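Side-chain contacts in STBB protein (PDB 2JD3), which probably binds the plasmid centromere parC as a ribbon-helix-helix dimer and couples it to ParM actin-like filaments during plasmid segregation: residues F22-L25 / E26-S30; V31-S34 / E35-E38. One frame throughout, in Å; residues are numbered along the deposited sequence.

Contact 1: F22-L25 / E26-S30; sequences FQTL and EAIES
Phe22 and Glu26 sit one turn apart on helix 19-29 and meet along its exposed flank. The Phe22 ring is swung beside its own carbonyl carbon, with CG anti to the backbone N (chi1 -170°), while the Glu26 chain runs extended past it. Glu26 OE1 therefore ends near the ring at CE2, approaching obliquely, and the ring and carboxylate planes are turned 64° apart. No hydrogen bond joins the two side chains; this is the loose, solvent side of the turn.

Thr24 and Ile28, by contrast, are buried, and Ile28 CG1 comes close to Thr24 O. Thr24 OG1 bonds to the carbonyl of Ala20, one turn back, so its polar end is satisfied within the helix. The second subunit packs against this flank, its Ile45 on Thr24 and its Met48 on Ile28, which also touches Phe40 of its own chain.

Backbone bonds join successive turns beneath both flanks: Glu26 N to Phe22 O is 3.2 Å, Ile28 N to Thr24 O is 3.0 Å, Glu29 N to Leu25 O is 2.9 Å, and Ala27 N to Gln23 O is a weak 3.3 Å. Helical geometry ends at Ser30. The chemistry is broadly that of an amphipathic helix in a ribbon-helix-helix dimer: Thr24, Leu25 and Ile28 pack against the second subunit, Glu29 makes a long, weak ion pair with its Lys8, and Phe22 and Glu26 lie on the exposed side.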
loop_
_atom_site.group_PDB
_atom_site.type_symbol
_atom_site.label_atom_id
_atom_site.label_comp_id
_atom_site.label_asym_id
_atom_site.label_seq_id
_atom_site.Cartn_x
_atom_site.Cartn_y
_atom_site.Cartn_z
ATOM N N PHE A 22 13.941 8.305 0.805
ATOM C CA PHE A 22 14.101 9.524 1.577
ATOM C C PHE A 22 12.755 10.133 1.925
ATOM O O PHE A 22 12.543 10.579 3.042
ATOM C CB PHE A 22 14.933 10.552 0.811
ATOM C CG PHE A 22 15.328 11.735 1.643
ATOM C CD1 PHE A 22 16.297 11.607 2.640
ATOM C CD2 PHE A 22 14.700 12.966 1.470
ATOM C CE1 PHE A 22 16.632 12.683 3.453
ATOM C CE2 PHE A 22 15.027 14.049 2.277
ATOM C CZ PHE A 22 15.994 13.910 3.271
ATOM N N GLN A 23 11.843 10.159 0.968
ATOM C CA GLN A 23 10.529 10.730 1.218
ATOM C C GLN A 23 9.809 9.920 2.301
ATOM O O GLN A 23 8.992 10.460 3.055
ATOM C CB GLN A 23 9.721 10.769 -0.085
ATOM C CG GLN A 23 8.297 11.216 0.088
ATOM C CD GLN A 23 7.603 11.522 -1.230
ATOM O OE1 GLN A 23 6.367 11.485 -1.315
ATOM N NE2 GLN A 23 8.391 11.844 -2.265
ATOM N N THR A 24 10.135 8.628 2.387
ATOM C CA THR A 24 9.539 7.740 3.379
ATOM C C THR A 24 10.105 8.053 4.758
ATOM O O THR A 24 9.372 8.054 5.742
ATOM C CB THR A 24 9.809 6.261 3.040
ATOM O OG1 THR A 24 9.311 5.983 1.733
ATOM C CG2 THR A 24 9.106 5.347 4.015
ATOM N N LEU A 25 11.411 8.321 4.821
ATOM C CA LEU A 25 12.076 8.665 6.081
ATOM C C LEU A 25 11.423 9.878 6.719
ATOM O O LEU A 25 11.158 9.896 7.920
ATOM C CB LEU A 25 13.553 8.978 5.856
ATOM C CG LEU A 25 14.505 7.793 5.749
ATOM C CD1 LEU A 25 15.888 8.271 5.353
ATOM C CD2 LEU A 25 14.560 7.081 7.075
ATOM N N GLU A 26 11.171 10.900 5.915
ATOM C CA GLU A 26 10.550 12.101 6.436
ATOM C C GLU A 26 9.172 11.793 6.998
ATOM O O GLU A 26 8.807 12.287 8.060
ATOM C CB GLU A 26 10.472 13.166 5.346
ATOM C CG GLU A 26 11.835 13.743 5.000
ATOM C CD GLU A 26 11.776 14.809 3.924
ATOM O OE1 GLU A 26 12.820 15.455 3.673
ATOM O OE2 GLU A 26 10.689 14.998 3.328
ATOM N N ALA A 27 8.407 10.968 6.298
ATOM C CA ALA A 27 7.082 10.609 6.773
ATOM C C ALA A 27 7.203 9.955 8.150
ATOM O O ALA A 27 6.475 10.310 9.077
ATOM C CB ALA A 27 6.415 9.661 5.790
ATOM N N ILE A 28 8.122 9.002 8.280
ATOM C CA ILE A 28 8.332 8.318 9.551
ATOM C C ILE A 28 8.669 9.344 10.630
ATOM O O ILE A 28 8.026 9.394 11.683
ATOM C CB ILE A 28 9.515 7.322 9.486
ATOM C CG1 ILE A 28 9.327 6.332 8.335
ATOM C CG2 ILE A 28 9.638 6.587 10.808
ATOM C CD1 ILE A 28 8.180 5.374 8.510
ATOM N N GLU A 29 9.686 10.159 10.350
ATOM C CA GLU A 29 10.154 11.187 11.276
ATOM C C GLU A 29 9.043 11.996 11.931
ATOM O O GLU A 29 9.058 12.176 13.140
ATOM C CB GLU A 29 11.122 12.156 10.579
ATOM C CG GLU A 29 12.410 11.535 10.013
ATOM C CD GLU A 29 13.286 10.863 11.063
ATOM O OE1 GLU A 29 14.434 10.489 10.723
ATOM O OE2 GLU A 29 12.829 10.702 12.218
ATOM N N SER A 30 8.086 12.485 11.149
ATOM C CA SER A 30 7.001 13.287 11.712
ATOM C C SER A 30 5.891 12.463 12.364
ATOM O O SER A 30 4.714 12.839 12.353
ATOM C CB SER A 30 6.412 14.225 10.648
ATOM O OG SER A 30 5.957 13.517 9.513
#

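Contact 2: V31-S34 / E35-E38; sequences VPRS and ERGE
Arg36 reaches back from the first turn of helix 33-53 to grip the carbonyl of Val31, which lies ahead of that helix. The main bond runs from Arg36 NE to Val31 O, 2.6 Å with an N-H...O angle of 156°; the acceptor lies at the edge of the guanidinium, near its plane. Arg36 NH1 adds a weak bond to Val31 O at 3.2 Å. The reach comes from a chain fully extended from CG to NE (chi2 -179°). A leucine here removes both side-chain donors to Val31 O, and the loop before the helix would probably be freer to shift.

Among the backbone bonds, Pro32 O takes two donors from opposite faces of its carbonyl plane: Glu35 N at 2.8 Å and Arg36 N at 3.3 Å. Arg36 N also makes a weak bond to Arg33 O. These bonds start the second helix of the ribbon-helix-helix fold, just after the short connection from helix 19-29, and its opening turn is only weakly bonded.

Van der Waals contacts flank the polar ones. The aliphatic one is between Val31 CG1 and Arg36 CG, 4.1 Å apart, the two side chains sliding past each other in opposite directions. Pro32 CG meets the Glu35 carboxylate, with OE1 of Glu35 3.3 Å away, as the two side chains cross.

Like charges also come together here. Arg33 lies alongside Arg36, pointing the same way, with its CG and CD over one face of the Arg36 guanidinium and the two guanidinium planes 37° apart. Arg33 NH2 and Arg36 NH2 are 3.5 Å apart, a pairing likely to be costly.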
loop_
_atom_site.group_PDB
_atom_site.type_symbol
_atom_site.label_atom_id
_atom_site.label_comp_id
_atom_site.label_asym_id
_atom_site.label_seq_id
_atom_site.Cartn_x
_atom_site.Cartn_y
_atom_site.Cartn_z
ATOM N N VAL A 31 6.286 11.329 12.932
ATOM C CA VAL A 31 5.376 10.430 13.631
ATOM C C VAL A 31 6.131 10.023 14.890
ATOM O O VAL A 31 7.213 9.431 14.810
ATOM C CB VAL A 31 5.052 9.158 12.794
ATOM C CG1 VAL A 31 4.224 8.192 13.611
ATOM C CG2 VAL A 31 4.295 9.537 11.539
ATOM N N PRO A 32 5.587 10.361 16.071
ATOM C CA PRO A 32 6.211 10.030 17.362
ATOM C C PRO A 32 6.613 8.562 17.545
ATOM O O PRO A 32 5.816 7.656 17.316
ATOM C CB PRO A 32 5.173 10.502 18.386
ATOM C CG PRO A 32 3.891 10.664 17.579
ATOM C CD PRO A 32 4.369 11.164 16.265
ATOM N N ARG A 33 7.860 8.352 17.960
ATOM C CA ARG A 33 8.429 7.016 18.169
ATOM C C ARG A 33 7.431 5.993 18.706
ATOM O O ARG A 33 7.334 4.874 18.197
ATOM C CB ARG A 33 9.616 7.095 19.137
ATOM C CG ARG A 33 10.595 8.227 18.857
ATOM C CD ARG A 33 11.870 7.730 18.194
ATOM N NE ARG A 33 12.753 8.840 17.834
ATOM C CZ ARG A 33 13.898 8.709 17.167
ATOM N NH1 ARG A 33 14.628 9.782 16.886
ATOM N NH2 ARG A 33 14.318 7.507 16.783
ATOM N N SER A 34 6.699 6.379 19.746
ATOM C CA SER A 34 5.716 5.502 20.374
ATOM C C SER A 34 4.724 4.898 19.379
ATOM O O SER A 34 4.433 3.700 19.420
ATOM C CB SER A 34 4.966 6.278 21.451
ATOM O OG SER A 34 4.498 7.510 20.933
ATOM N N GLU A 35 4.218 5.729 18.476
ATOM C CA GLU A 35 3.250 5.289 17.479
ATOM C C GLU A 35 3.845 4.545 16.279
ATOM O O GLU A 35 3.136 3.825 15.588
ATOM C CB GLU A 35 2.455 6.492 16.981
ATOM C CG GLU A 35 1.879 7.358 18.086
ATOM C CD GLU A 35 1.190 8.594 17.536
ATOM O OE1 GLU A 35 0.858 9.510 18.328
ATOM O OE2 GLU A 35 0.979 8.647 16.304
ATOM N N ARG A 36 5.141 4.709 16.039
ATOM C CA ARG A 36 5.795 4.058 14.906
ATOM C C ARG A 36 5.680 2.543 14.856
ATOM O O ARG A 36 5.667 1.961 13.778
ATOM C CB ARG A 36 7.271 4.445 14.850
ATOM C CG ARG A 36 7.483 5.908 14.560
ATOM C CD ARG A 36 8.946 6.243 14.496
ATOM N NE ARG A 36 9.151 7.686 14.488
ATOM C CZ ARG A 36 10.337 8.265 14.627
ATOM N NH1 ARG A 36 10.433 9.591 14.612
ATOM N NH2 ARG A 36 11.426 7.515 14.777
ATOM N N GLY A 37 5.599 1.896 16.007
ATOM C CA GLY A 37 5.489 0.451 15.994
ATOM C C GLY A 37 4.201 -0.004 15.337
ATOM O O GLY A 37 4.188 -0.943 14.537
ATOM N N GLU A 38 3.109 0.671 15.670
ATOM C CA GLU A 38 1.813 0.323 15.122
ATOM C C GLU A 38 1.674 0.848 13.695
ATOM O O GLU A 38 0.901 0.318 12.894
ATOM C CB GLU A 38 0.717 0.891 16.018
ATOM C CG GLU A 38 -0.678 0.392 15.703
ATOM C CD GLU A 38 -1.500 0.143 16.967
ATOM O OE1 GLU A 38 -1.540 1.045 17.845
ATOM O OE2 GLU A 38 -2.107 -0.954 17.072
#

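Contacts 1 and 2 follow each other along the chain, their centres about 12 Å apart, on the two successive helices of the ribbon-helix-helix unit. Contact 1 lies within helix 19-29 and is partly buried, with one flank turned to the second subunit; contact 2 is a surface contact at the start of helix 33-53. Helical backbone bonding carries the first, whose aliphatic side chains pack outward onto the second subunit, whereas an arginine binding back to the preceding loop marks the second. The two meet directly at Glu29 and Arg36, where OE2 of Glu29 lies 3.6 Å from NH1 of Arg36, a long and weak salt bridge between one helix's end and the next one's beginning.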